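Local coordinates for protein ribose 5-phosphate isomerase RpiB (Thermoanaerobacter tengcongensis, PDB 4EGS) that probably hydrolyses phosphotyrosine on proteins through the low molecular weight tyrosine phosphatase domain present here, the N-terminal part of a longer protein also assigned sugar isomerase activity, at residues P49-I54 with G171-L176; E108-A113 with S129-Y134; S122-L127 with I141-G146. All coordinates share one frame; numbering follows the deposited sequence.

Contact 1: residues P49-I54 with G171-L176; sequences PMAEGI and GLIDKL
Ile173 buries more surface here than either of its partners: it points toward helix 47-61 and sets its terminal methyl against Ile54 and Ala51. The two isoleucines meet through their delta methyls alone, Ile54 CD1 lying 3.6 Å from Ile173 CD1, with the side chains slanted across each other. Ile54 does not leave its helix in the direction of Ile173. Its first torsion (chi1 100°) lies well off a staggered value, and only the end of the side chain swings in to touch. Ala51, about one turn earlier, meets the same methyl, its CB standing 4.1 Å from Ile173 CD1. The carbonyl oxygen of Ala51 also touches it, as Ala51 O lies 3.7 Å from Ile173 CD1. Ile173 CD1 is therefore seated against two residues three apart on one helical face. No hydrogen bond joins the segments, and all three residues are buried, so the contact rests on van der Waals packing, without a polar bond. The nearest CA atoms, those of Ala51 and Ile173, are 7.6 Å apart, a close helix-helix approach. Helix 47-61 starts at the predicted catalytic Arg47, directly after the loop that holds bicarbonate. Helix 159-179, the last of the chain, packs against helix 47-61, while helix 83-93 flanks the pair, with Leu89 against Ile54 and Met50 reaching Ala85 and Val88.

Contact 2: residues E108-A113 with S129-Y134; sequences EDLKGA and SQYPEY
Tyr131 and Tyr134 both carry their rings anti to the carbonyl carbon, Tyr131 with chi1 -56°, and this sets the Tyr131 ring against Leu110, and the Tyr134 ring beside Leu110 and Lys111 of helix 108-112. Leu110 sends one branch between them. Its CD2 lies 3.7 Å from the centroid of the Tyr131 ring and 21° off the ring normal, so the methyl sits over a face in a CH-pi contact, shifted toward the rim at CG and CD2. The same methyl is 4.1 Å from Tyr134 CD2, approaching that ring obliquely. The opposite face of Tyr131 is covered by Gln130 CG, 3.4 Å above the ring plane, which leaves the ring held between two aliphatic groups.

Lys111 serves the phenol end of Tyr134. Its chain bends at chi4 (-67°) and curls round the hydroxyl, with Lys111 CG 3.2 Å from Tyr134 OH. Lys111 CE lies at the same 3.2 Å from Tyr134 OH, while Lys111 NZ is 3.4 Å from that oxygen. Within the 129-134 segment, Tyr131 CB meets the Tyr134 ring at its edge, in plane. A type II turn from Tyr131 to Tyr134, with Glu133 at positive phi, brings the two aromatic residues round to face the helix.

Around the site, Leu105 packs on both Leu110 and Tyr131, and Lys137 NZ hydrogen-bonds to the carbonyls of Leu110 and Ala113 at the end of helix 108-112. Away from the predicted catalytic residues and the bicarbonate pocket, the contact joins this short helix to the turn following helix 121-130. Its chemistry is graded: methyl on aromatic face where Leu110 is buried, and lysine methylenes against a phenol oxygen toward the exposed side, where the nearby ammonium would, if anything, slightly stabilise negative charge on that oxygen.

Contact 3: residues S122-L127 with I141-G146; sequences SHKRSL and IKEFVG
Lys124 and Glu143 reach for each other from opposite directions, and the salt bridge between their charged ends is the whole of the contact. Lys124 is fully stretched: CG stands anti to the backbone N (chi1 171°) and every later torsion stays near 180°, so the ammonium is carried as far from helix 121-130 as the chain allows. Glu143 is likewise extended beyond CG, but its first torsion (chi1 95°) departs from a staggered value, turning the carboxylate toward the lysine.

The ammonium meets both oxygens of the carboxylate. Lys124 NZ donates a hydrogen bond to Glu143 OE1 at 2.7 Å, where OE1 offers its syn lone pair, on the side of OE2. The second bond, from Lys124 NZ to Glu143 OE2 at 2.8 Å, is weak although short, which makes the grip two-pronged but uneven. Behind the nitrogen, Lys124 CE lies 3.3 Å from Glu143 OE1, so the end of the chain leans on the same oxygen. That oxygen also accepts the backbone N-H of Thr140. This second donor ties the carboxylate to its own chain just before the segment and should limit its rotation, helping to present it to the lysine.

Charge pairing here spans a wide gap, since the nearest CA atoms, of Lys124 and Ile141, are 9.3 Å apart. Nearby, His123 NE2 is hydrogen-bonded to Thr42 OG1, so the same helix also reaches the bicarbonate-binding loop. The bridge links helix 121-130, which follows strand 115-118, to the loop leaving strand 138-140, one of the two edge strands of the parallel sheet. Ile141 keeps a backbone bond to Ala118, and beyond it Lys142, Phe144 and Val145 lean on helix 159-179.

From the N terminus, the chain enters contact 1 at 49-54, after the bicarbonate-binding loop, and closes it only at 171-176, joining helix 47-61 to the C-terminal helix 159-179 and enclosing both other contacts. Contact 2 opens at 108-113 and contact 3 at 122-127; contact 2 closes at 129-134, before contact 3 at 141-146, so these two cross, sharing helix 121-130. Contact 2 ties helix 108-112 to the turn after that helix, on the opposite side of the chain's centre from contact 1. Contact 3 joins the two regions: its 141-146 segment packs on 171-176, with Leu176 CD2 3.5 Å from Phe144 CE2, while 122-127 runs almost directly into contact 2.

Contact 1: residues P49-I54 with G171-L176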
ATOM      1  N   PRO A  49     -12.787  12.569 -10.973  1.00 29.25           N
ATOM      2  CA  PRO A  49     -11.613  13.406 -11.245  1.00 28.08           C
ATOM      3  C   PRO A  49     -11.127  14.123  -9.988  1.00 26.36           C
ATOM      4  O   PRO A  49      -9.922  14.316  -9.822  1.00 27.31           O
ATOM      5  CB  PRO A  49     -12.138  14.428 -12.257  1.00 29.49           C
ATOM      6  CG  PRO A  49     -13.290  13.757 -12.909  1.00 29.20           C
ATOM      7  CD  PRO A  49     -13.928  12.938 -11.832  1.00 29.09           C
ATOM      8  N   MET A  50     -12.057  14.505  -9.119  1.00 26.83           N
ATOM      9  CA  MET A  50     -11.716  15.163  -7.861  1.00 26.48           C
ATOM     10  C   MET A  50     -11.041  14.194  -6.899  1.00 26.88           C
ATOM     11  O   MET A  50      -9.999  14.506  -6.323  1.00 28.34           O
ATOM     12  CB  MET A  50     -12.961  15.773  -7.208  1.00 28.49           C
ATOM     13  CG  MET A  50     -13.458  17.046  -7.880  1.00 29.34           C
ATOM     14  SD  MET A  50     -15.104  17.550  -7.333  1.00 34.21           S
ATOM     15  CE  MET A  50     -14.770  18.085  -5.661  1.00 27.33           C
ATOM     16  N   ALA A  51     -11.642  13.020  -6.731  1.00 27.01           N
ATOM     17  CA  ALA A  51     -11.085  11.986  -5.867  1.00 27.54           C
ATOM     18  C   ALA A  51      -9.691  11.584  -6.337  1.00 28.39           C
ATOM     19  O   ALA A  51      -8.788  11.381  -5.527  1.00 28.41           O
ATOM     20  CB  ALA A  51     -12.002  10.775  -5.828  1.00 27.43           C
ATOM     21  N   GLU A  52      -9.525  11.476  -7.650  1.00 28.21           N
ATOM     22  CA  GLU A  52      -8.231  11.163  -8.241  1.00 27.45           C
ATOM     23  C   GLU A  52      -7.247  12.307  -8.033  1.00 28.24           C
ATOM     24  O   GLU A  52      -6.074  12.085  -7.730  1.00 29.88           O
ATOM     25  CB  GLU A  52      -8.387  10.893  -9.737  1.00 27.42           C
ATOM     26  CG  GLU A  52      -7.080  10.782 -10.496  1.00 27.94           C
ATOM     27  CD  GLU A  52      -7.276  10.865 -11.994  1.00 31.03           C
ATOM     28  OE1 GLU A  52      -6.277  10.743 -12.735  1.00 31.88           O
ATOM     29  OE2 GLU A  52      -8.431  11.057 -12.433  1.00 32.72           O
ATOM     30  N   GLY A  53      -7.739  13.532  -8.195  1.00 29.24           N
ATOM     31  CA  GLY A  53      -6.909  14.718  -8.112  1.00 28.82           C
ATOM     32  C   GLY A  53      -6.227  14.924  -6.773  1.00 28.93           C
ATOM     33  O   GLY A  53      -5.002  15.030  -6.709  1.00 29.61           O
ATOM     34  N   ILE A  54      -7.012  14.984  -5.702  1.00 29.93           N
ATOM     35  CA  ILE A  54      -6.449  15.264  -4.384  1.00 30.96           C
ATOM     36  C   ILE A  54      -5.727  14.056  -3.780  1.00 29.88           C
ATOM     37  O   ILE A  54      -4.857  14.219  -2.926  1.00 30.66           O
ATOM     38  CB  ILE A  54      -7.505  15.830  -3.395  1.00 31.69           C
ATOM     39  CG1 ILE A  54      -8.028  14.745  -2.448  1.00 29.40           C
ATOM     40  CG2 ILE A  54      -8.640  16.508  -4.151  1.00 31.01           C
ATOM     41  CD1 ILE A  54      -9.115  13.886  -3.041  1.00 31.37           C
ATOM     42  N   GLY A 171     -11.221  13.942   3.190  1.00 34.36           N
ATOM     43  CA  GLY A 171     -11.232  13.248   4.464  1.00 35.74           C
ATOM     44  C   GLY A 171     -11.208  11.742   4.287  1.00 32.76           C
ATOM     45  O   GLY A 171     -10.518  11.033   5.018  1.00 33.83           O
ATOM     46  N   LEU A 172     -11.964  11.255   3.308  1.00 30.55           N
ATOM     47  CA  LEU A 172     -12.026   9.827   3.022  1.00 30.68           C
ATOM     48  C   LEU A 172     -10.711   9.310   2.452  1.00 32.09           C
ATOM     49  O   LEU A 172     -10.281   8.201   2.769  1.00 32.98           O
ATOM     50  CB  LEU A 172     -13.166   9.524   2.049  1.00 30.88           C
ATOM     51  CG  LEU A 172     -14.593   9.748   2.549  1.00 29.36           C
ATOM     52  CD1 LEU A 172     -15.578   9.542   1.414  1.00 29.52           C
ATOM     53  CD2 LEU A 172     -14.910   8.826   3.716  1.00 29.76           C
ATOM     54  N   ILE A 173     -10.077  10.113   1.603  1.00 31.25           N
ATOM     55  CA  ILE A 173      -8.807   9.729   0.997  1.00 30.30           C
ATOM     56  C   ILE A 173      -7.684   9.707   2.043  1.00 33.15           C
ATOM     57  O   ILE A 173      -6.737   8.922   1.937  1.00 34.04           O
ATOM     58  CB  ILE A 173      -8.467  10.612  -0.237  1.00 30.36           C
ATOM     59  CG1 ILE A 173      -8.931   9.923  -1.524  1.00 33.17           C
ATOM     60  CG2 ILE A 173      -6.981  10.887  -0.339  1.00 29.20           C
ATOM     61  CD1 ILE A 173     -10.168  10.526  -2.147  1.00 29.14           C
ATOM     62  N   ASP A 174      -7.811  10.548   3.067  1.00 34.45           N
ATOM     63  CA  ASP A 174      -6.900  10.507   4.208  1.00 33.49           C
ATOM     64  C   ASP A 174      -6.914   9.127   4.863  1.00 32.62           C
ATOM     65  O   ASP A 174      -5.861   8.564   5.166  1.00 34.61           O
ATOM     66  CB  ASP A 174      -7.265  11.576   5.242  1.00 35.54           C
ATOM     67  CG  ASP A 174      -6.662  12.931   4.922  1.00 35.18           C
ATOM     68  OD1 ASP A 174      -5.707  12.985   4.119  1.00 36.71           O
ATOM     69  OD2 ASP A 174      -7.133  13.942   5.485  1.00 35.42           O
ATOM     70  N   LYS A 175      -8.111   8.588   5.075  1.00 30.78           N
ATOM     71  CA  LYS A 175      -8.261   7.251   5.638  1.00 32.29           C
ATOM     72  C   LYS A 175      -7.779   6.202   4.644  1.00 32.94           C
ATOM     73  O   LYS A 175      -7.193   5.190   5.028  1.00 31.55           O
ATOM     74  CB  LYS A 175      -9.722   6.974   6.001  1.00 30.53           C
ATOM     75  CG  LYS A 175     -10.364   8.009   6.906  1.00 31.25           C
ATOM     76  CD  LYS A 175     -11.681   7.491   7.467  1.00 32.53           C
ATOM     77  CE  LYS A 175     -12.546   8.622   8.005  1.00 34.04           C
ATOM     78  NZ  LYS A 175     -11.823   9.474   8.989  1.00 35.70           N
ATOM     79  N   LEU A 176      -8.041   6.457   3.365  1.00 32.88           N
ATOM     80  CA  LEU A 176      -7.655   5.554   2.287  1.00 32.20           C
ATOM     81  C   LEU A 176      -6.145   5.353   2.271  1.00 31.72           C
ATOM     82  O   LEU A 176      -5.657   4.224   2.267  1.00 32.36           O
ATOM     83  CB  LEU A 176      -8.102   6.132   0.942  1.00 30.68           C
ATOM     84  CG  LEU A 176      -8.622   5.201  -0.157  1.00 30.45           C
ATOM     85  CD1 LEU A 176      -8.384   5.824  -1.527  1.00 28.59           C
ATOM     86  CD2 LEU A 176      -8.009   3.814  -0.077  1.00 30.74           C
TER

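Contact 2: residues E108-A113 with S129-Y134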
ATOM      1  N   GLU A 108      -9.489  -2.537 -19.717  1.00 42.18           N
ATOM      2  CA  GLU A 108      -8.097  -2.151 -19.519  1.00 44.17           C
ATOM      3  C   GLU A 108      -7.861  -1.585 -18.122  1.00 43.90           C
ATOM      4  O   GLU A 108      -6.828  -1.843 -17.505  1.00 43.81           O
ATOM      5  CB  GLU A 108      -7.687  -1.113 -20.570  1.00 47.62           C
ATOM      6  CG  GLU A 108      -6.386  -1.425 -21.292  1.00 50.38           C
ATOM      7  CD  GLU A 108      -6.063  -0.409 -22.374  1.00 54.87           C
ATOM      8  OE1 GLU A 108      -5.705  -0.825 -23.496  1.00 60.79           O
ATOM      9  OE2 GLU A 108      -6.163   0.806 -22.099  1.00 54.23           O
ATOM     10  N   ASP A 109      -8.827  -0.815 -17.630  1.00 43.51           N
ATOM     11  CA  ASP A 109      -8.686  -0.132 -16.347  1.00 42.28           C
ATOM     12  C   ASP A 109      -8.860  -1.070 -15.155  1.00 40.92           C
ATOM     13  O   ASP A 109      -8.178  -0.927 -14.142  1.00 43.23           O
ATOM     14  CB  ASP A 109      -9.676   1.033 -16.242  1.00 37.65           C
ATOM     15  CG  ASP A 109     -10.437   1.274 -17.529  1.00 38.20           C
ATOM     16  OD1 ASP A 109     -10.807   0.285 -18.195  1.00 43.65           O
ATOM     17  OD2 ASP A 109     -10.663   2.452 -17.876  1.00 37.03           O
ATOM     18  N   LEU A 110      -9.774  -2.026 -15.279  1.00 41.31           N
ATOM     19  CA  LEU A 110     -10.071  -2.943 -14.180  1.00 40.93           C
ATOM     20  C   LEU A 110      -8.936  -3.927 -13.909  1.00 43.83           C
ATOM     21  O   LEU A 110      -8.604  -4.198 -12.755  1.00 44.19           O
ATOM     22  CB  LEU A 110     -11.378  -3.691 -14.444  1.00 42.09           C
ATOM     23  CG  LEU A 110     -12.552  -3.293 -13.548  1.00 41.44           C
ATOM     24  CD1 LEU A 110     -12.690  -1.782 -13.484  1.00 40.18           C
ATOM     25  CD2 LEU A 110     -13.840  -3.924 -14.044  1.00 39.05           C
ATOM     26  N   LYS A 111      -8.345  -4.458 -14.976  1.00 44.33           N
ATOM     27  CA  LYS A 111      -7.238  -5.404 -14.851  1.00 44.54           C
ATOM     28  C   LYS A 111      -6.001  -4.756 -14.237  1.00 43.82           C
ATOM     29  O   LYS A 111      -5.323  -5.357 -13.402  1.00 41.46           O
ATOM     30  CB  LYS A 111      -6.882  -5.990 -16.218  1.00 47.17           C
ATOM     31  CG  LYS A 111      -7.866  -7.022 -16.737  1.00 45.35           C
ATOM     32  CD  LYS A 111      -7.568  -7.368 -18.189  1.00 47.69           C
ATOM     33  CE  LYS A 111      -8.288  -8.632 -18.627  1.00 45.38           C
ATOM     34  NZ  LYS A 111      -7.763  -9.837 -17.927  1.00 45.09           N
ATOM     35  N   GLY A 112      -5.711  -3.529 -14.656  1.00 43.40           N
ATOM     36  CA  GLY A 112      -4.540  -2.816 -14.180  1.00 40.24           C
ATOM     37  C   GLY A 112      -4.705  -2.269 -12.775  1.00 43.12           C
ATOM     38  O   GLY A 112      -3.739  -1.821 -12.157  1.00 43.04           O
ATOM     39  N   ALA A 113      -5.932  -2.310 -12.266  1.00 41.83           N
ATOM     40  CA  ALA A 113      -6.229  -1.773 -10.944  1.00 38.62           C
ATOM     41  C   ALA A 113      -6.024  -2.803  -9.837  1.00 39.84           C
ATOM     42  O   ALA A 113      -6.566  -3.907  -9.897  1.00 40.65           O
ATOM     43  CB  ALA A 113      -7.647  -1.222 -10.900  1.00 38.43           C
ATOM     44  N   SER A 129     -21.936  -6.701 -10.878  0.50 41.00           N
ATOM     45  CA  SER A 129     -22.931  -7.485 -11.602  0.50 41.03           C
ATOM     46  C   SER A 129     -22.386  -7.868 -12.971  0.50 40.87           C
ATOM     47  O   SER A 129     -22.526  -9.007 -13.416  0.50 40.74           O
ATOM     48  CB  SER A 129     -24.235  -6.700 -11.756  0.50 41.52           C
ATOM     49  OG  SER A 129     -24.053  -5.554 -12.570  0.50 41.73           O
ATOM     50  N   GLN A 130     -21.753  -6.902 -13.628  1.00 42.62           N
ATOM     51  CA  GLN A 130     -21.184  -7.112 -14.950  1.00 41.55           C
ATOM     52  C   GLN A 130     -19.812  -7.781 -14.885  1.00 40.49           C
ATOM     53  O   GLN A 130     -19.485  -8.628 -15.717  1.00 40.38           O
ATOM     54  CB  GLN A 130     -21.091  -5.776 -15.688  1.00 42.28           C
ATOM     55  CG  GLN A 130     -20.045  -5.743 -16.779  1.00 41.38           C
ATOM     56  CD  GLN A 130     -20.544  -5.072 -18.035  1.00 41.70           C
ATOM     57  OE1 GLN A 130     -20.608  -3.846 -18.119  1.00 45.14           O
ATOM     58  NE2 GLN A 130     -20.904  -5.877 -19.026  1.00 38.29           N
ATOM     59  N   TYR A 131     -19.015  -7.402 -13.890  1.00 40.72           N
ATOM     60  CA  TYR A 131     -17.663  -7.933 -13.750  1.00 39.39           C
ATOM     61  C   TYR A 131     -17.494  -8.757 -12.477  1.00 39.05           C
ATOM     62  O   TYR A 131     -16.919  -8.278 -11.499  1.00 40.86           O
ATOM     63  CB  TYR A 131     -16.639  -6.797 -13.754  1.00 40.68           C
ATOM     64  CG  TYR A 131     -16.704  -5.902 -14.971  1.00 41.35           C
ATOM     65  CD1 TYR A 131     -16.259  -6.349 -16.209  1.00 41.88           C
ATOM     66  CD2 TYR A 131     -17.195  -4.605 -14.880  1.00 39.15           C
ATOM     67  CE1 TYR A 131     -16.311  -5.533 -17.324  1.00 39.85           C
ATOM     68  CE2 TYR A 131     -17.248  -3.781 -15.989  1.00 40.03           C
ATOM     69  CZ  TYR A 131     -16.806  -4.252 -17.208  1.00 38.40           C
ATOM     70  OH  TYR A 131     -16.859  -3.436 -18.315  1.00 42.57           O
ATOM     71  N   PRO A 132     -17.988 -10.003 -12.482  1.00 37.96           N
ATOM     72  CA  PRO A 132     -17.799 -10.863 -11.314  1.00 41.33           C
ATOM     73  C   PRO A 132     -16.353 -11.346 -11.250  1.00 42.78           C
ATOM     74  O   PRO A 132     -15.707 -11.466 -12.293  1.00 42.28           O
ATOM     75  CB  PRO A 132     -18.744 -12.042 -11.586  1.00 41.61           C
ATOM     76  CG  PRO A 132     -19.599 -11.621 -12.755  1.00 38.51           C
ATOM     77  CD  PRO A 132     -18.750 -10.687 -13.537  1.00 37.33           C
ATOM     78  N   GLU A 133     -15.859 -11.597 -10.040  1.00 42.86           N
ATOM     79  CA  GLU A 133     -14.477 -12.033  -9.805  1.00 43.41           C
ATOM     80  C   GLU A 133     -13.433 -10.943 -10.077  1.00 42.28           C
ATOM     81  O   GLU A 133     -12.238 -11.144  -9.856  1.00 40.52           O
ATOM     82  CB  GLU A 133     -14.152 -13.346 -10.534  1.00 47.01           C
ATOM     83  CG  GLU A 133     -14.858 -14.570  -9.949  1.00 47.11           C
ATOM     84  CD  GLU A 133     -16.355 -14.576 -10.216  1.00 47.55           C
ATOM     85  OE1 GLU A 133     -16.748 -14.488 -11.399  1.00 47.57           O
ATOM     86  OE2 GLU A 133     -17.138 -14.665  -9.245  1.00 47.71           O
ATOM     87  N   TYR A 134     -13.897  -9.797 -10.567  1.00 42.39           N
ATOM     88  CA  TYR A 134     -13.159  -8.550 -10.437  1.00 40.94           C
ATOM     89  C   TYR A 134     -13.691  -7.937  -9.156  1.00 41.09           C
ATOM     90  O   TYR A 134     -13.132  -6.982  -8.620  1.00 40.91           O
ATOM     91  CB  TYR A 134     -13.449  -7.611 -11.607  1.00 40.43           C
ATOM     92  CG  TYR A 134     -12.663  -7.908 -12.862  1.00 43.24           C
ATOM     93  CD1 TYR A 134     -11.295  -8.150 -12.812  1.00 43.32           C
ATOM     94  CD2 TYR A 134     -13.291  -7.944 -14.099  1.00 45.91           C
ATOM     95  CE1 TYR A 134     -10.576  -8.419 -13.962  1.00 46.08           C
ATOM     96  CE2 TYR A 134     -12.582  -8.214 -15.252  1.00 46.91           C
ATOM     97  CZ  TYR A 134     -11.227  -8.450 -15.179  1.00 47.96           C
ATOM     98  OH  TYR A 134     -10.525  -8.719 -16.331  1.00 48.83           O
TER

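Contact 3: residues S122-L127 with I141-G146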
ATOM      1  N   SER A 122     -24.234   2.394  -6.197  1.00 35.80           N
ATOM      2  CA  SER A 122     -24.766   2.176  -7.536  1.00 36.37           C
ATOM      3  C   SER A 122     -23.648   1.824  -8.508  1.00 35.28           C
ATOM      4  O   SER A 122     -23.769   0.885  -9.296  1.00 35.52           O
ATOM      5  CB  SER A 122     -25.503   3.422  -8.027  1.00 34.48           C
ATOM      6  OG  SER A 122     -24.621   4.525  -8.148  1.00 33.00           O
ATOM      7  N   HIS A 123     -22.561   2.587  -8.449  1.00 34.11           N
ATOM      8  CA  HIS A 123     -21.410   2.348  -9.309  1.00 34.07           C
ATOM      9  C   HIS A 123     -20.773   1.006  -8.969  1.00 36.62           C
ATOM     10  O   HIS A 123     -20.336   0.273  -9.856  1.00 39.71           O
ATOM     11  CB  HIS A 123     -20.378   3.466  -9.158  1.00 33.14           C
ATOM     12  CG  HIS A 123     -20.951   4.845  -9.274  1.00 33.53           C
ATOM     13  ND1 HIS A 123     -20.899   5.760  -8.246  1.00 31.34           N
ATOM     14  CD2 HIS A 123     -21.588   5.463 -10.297  1.00 31.82           C
ATOM     15  CE1 HIS A 123     -21.479   6.884  -8.631  1.00 30.24           C
ATOM     16  NE2 HIS A 123     -21.905   6.729  -9.870  1.00 29.34           N
ATOM     17  N   LYS A 124     -20.727   0.691  -7.678  1.00 35.90           N
ATOM     18  CA  LYS A 124     -20.180  -0.578  -7.215  1.00 37.09           C
ATOM     19  C   LYS A 124     -20.988  -1.757  -7.745  1.00 38.12           C
ATOM     20  O   LYS A 124     -20.429  -2.698  -8.309  1.00 39.03           O
ATOM     21  CB  LYS A 124     -20.144  -0.627  -5.686  1.00 34.16           C
ATOM     22  CG  LYS A 124     -19.787  -1.997  -5.131  1.00 36.15           C
ATOM     23  CD  LYS A 124     -19.955  -2.054  -3.624  1.00 35.38           C
ATOM     24  CE  LYS A 124     -19.738  -3.465  -3.105  1.00 32.34           C
ATOM     25  NZ  LYS A 124     -19.973  -3.562  -1.638  1.00 31.94           N
ATOM     26  N   ARG A 125     -22.303  -1.697  -7.562  1.00 37.24           N
ATOM     27  CA  ARG A 125     -23.189  -2.770  -8.001  1.00 39.25           C
ATOM     28  C   ARG A 125     -23.128  -2.992  -9.509  1.00 41.80           C
ATOM     29  O   ARG A 125     -23.063  -4.132  -9.972  1.00 43.88           O
ATOM     30  CB  ARG A 125     -24.634  -2.504  -7.575  1.00 42.46           C
ATOM     31  CG  ARG A 125     -25.622  -3.467  -8.210  1.00 42.36           C
ATOM     32  CD  ARG A 125     -26.964  -3.477  -7.507  1.00 40.07           C
ATOM     33  NE  ARG A 125     -27.751  -4.636  -7.914  1.00 43.93           N
ATOM     34  CZ  ARG A 125     -27.657  -5.836  -7.349  1.00 45.02           C
ATOM     35  NH1 ARG A 125     -26.815  -6.035  -6.344  1.00 46.15           N
ATOM     36  NH2 ARG A 125     -28.409  -6.838  -7.786  1.00 43.46           N
ATOM     37  N   SER A 126     -23.154  -1.900 -10.266  1.00 40.81           N
ATOM     38  CA  SER A 126     -23.074  -1.963 -11.722  1.00 40.57           C
ATOM     39  C   SER A 126     -21.836  -2.728 -12.174  1.00 40.56           C
ATOM     40  O   SER A 126     -21.898  -3.544 -13.093  1.00 41.59           O
ATOM     41  CB  SER A 126     -23.061  -0.554 -12.316  1.00 38.77           C
ATOM     42  OG  SER A 126     -22.845  -0.595 -13.716  1.00 40.66           O
ATOM     43  N   LEU A 127     -20.715  -2.464 -11.510  1.00 38.31           N
ATOM     44  CA  LEU A 127     -19.459  -3.127 -11.828  1.00 39.18           C
ATOM     45  C   LEU A 127     -19.484  -4.615 -11.470  1.00 40.36           C
ATOM     46  O   LEU A 127     -19.196  -5.461 -12.316  1.00 41.75           O
ATOM     47  CB  LEU A 127     -18.291  -2.423 -11.129  1.00 38.39           C
ATOM     48  CG  LEU A 127     -17.953  -1.015 -11.628  1.00 35.67           C
ATOM     49  CD1 LEU A 127     -17.026  -0.302 -10.656  1.00 35.31           C
ATOM     50  CD2 LEU A 127     -17.330  -1.068 -13.016  1.00 36.63           C
ATOM     51  N   ILE A 141     -16.329   3.762  -1.892  1.00 32.95           N
ATOM     52  CA  ILE A 141     -15.380   4.684  -1.276  1.00 32.11           C
ATOM     53  C   ILE A 141     -15.552   4.802   0.245  1.00 33.21           C
ATOM     54  O   ILE A 141     -14.583   5.028   0.970  1.00 34.29           O
ATOM     55  CB  ILE A 141     -15.455   6.086  -1.938  1.00 30.87           C
ATOM     56  CG1 ILE A 141     -14.270   6.959  -1.515  1.00 30.90           C
ATOM     57  CG2 ILE A 141     -16.787   6.762  -1.644  1.00 32.48           C
ATOM     58  CD1 ILE A 141     -13.058   6.810  -2.407  1.00 32.69           C
ATOM     59  N   LYS A 142     -16.782   4.632   0.723  1.00 32.99           N
ATOM     60  CA  LYS A 142     -17.078   4.729   2.149  1.00 31.36           C
ATOM     61  C   LYS A 142     -16.888   3.390   2.856  1.00 33.12           C
ATOM     62  O   LYS A 142     -16.369   3.334   3.969  1.00 34.95           O
ATOM     63  CB  LYS A 142     -18.508   5.233   2.363  1.00 32.93           C
ATOM     64  CG  LYS A 142     -18.771   6.624   1.804  1.00 32.74           C
ATOM     65  CD  LYS A 142     -18.337   7.714   2.772  1.00 33.64           C
ATOM     66  CE  LYS A 142     -19.510   8.226   3.590  1.00 33.95           C
ATOM     67  NZ  LYS A 142     -20.620   8.683   2.713  1.00 34.30           N
ATOM     68  N   GLU A 143     -17.305   2.310   2.202  1.00 34.40           N
ATOM     69  CA  GLU A 143     -17.259   0.985   2.813  1.00 34.16           C
ATOM     70  C   GLU A 143     -15.834   0.460   2.960  1.00 36.03           C
ATOM     71  O   GLU A 143     -15.565  -0.369   3.827  1.00 40.84           O
ATOM     72  CB  GLU A 143     -18.112  -0.014   2.025  1.00 35.52           C
ATOM     73  CG  GLU A 143     -17.336  -0.829   1.001  1.00 35.99           C
ATOM     74  CD  GLU A 143     -18.209  -1.820   0.258  1.00 36.83           C
ATOM     75  OE1 GLU A 143     -17.748  -2.370  -0.763  1.00 38.61           O
ATOM     76  OE2 GLU A 143     -19.356  -2.050   0.695  1.00 39.95           O
ATOM     77  N   PHE A 144     -14.926   0.943   2.119  1.00 33.95           N
ATOM     78  CA  PHE A 144     -13.539   0.494   2.173  1.00 34.80           C
ATOM     79  C   PHE A 144     -12.839   1.035   3.415  1.00 36.74           C
ATOM     80  O   PHE A 144     -11.948   0.390   3.969  1.00 39.79           O
ATOM     81  CB  PHE A 144     -12.777   0.905   0.911  1.00 34.22           C
ATOM     82  CG  PHE A 144     -11.364   0.387   0.859  1.00 35.52           C
ATOM     83  CD1 PHE A 144     -11.098  -0.893   0.401  1.00 33.60           C
ATOM     84  CD2 PHE A 144     -10.304   1.179   1.268  1.00 34.06           C
ATOM     85  CE1 PHE A 144      -9.801  -1.372   0.353  1.00 31.92           C
ATOM     86  CE2 PHE A 144      -9.007   0.705   1.223  1.00 30.98           C
ATOM     87  CZ  PHE A 144      -8.755  -0.572   0.765  1.00 29.30           C
ATOM     88  N   VAL A 145     -13.249   2.222   3.850  1.00 35.49           N
ATOM     89  CA  VAL A 145     -12.681   2.822   5.049  1.00 34.69           C
ATOM     90  C   VAL A 145     -13.552   2.542   6.272  1.00 35.63           C
ATOM     91  O   VAL A 145     -13.432   3.208   7.300  1.00 36.13           O
ATOM     92  CB  VAL A 145     -12.457   4.341   4.883  1.00 32.85           C
ATOM     93  CG1 VAL A 145     -11.441   4.606   3.782  1.00 32.69           C
ATOM     94  CG2 VAL A 145     -13.767   5.049   4.584  1.00 33.02           C
ATOM     95  N   GLY A 146     -14.431   1.550   6.149  1.00 36.63           N
ATOM     96  CA  GLY A 146     -15.244   1.098   7.266  1.00 35.10           C
ATOM     97  C   GLY A 146     -16.536   1.865   7.480  1.00 34.46           C
ATOM     98  O   GLY A 146     -17.270   1.591   8.430  1.00 36.31           O
TER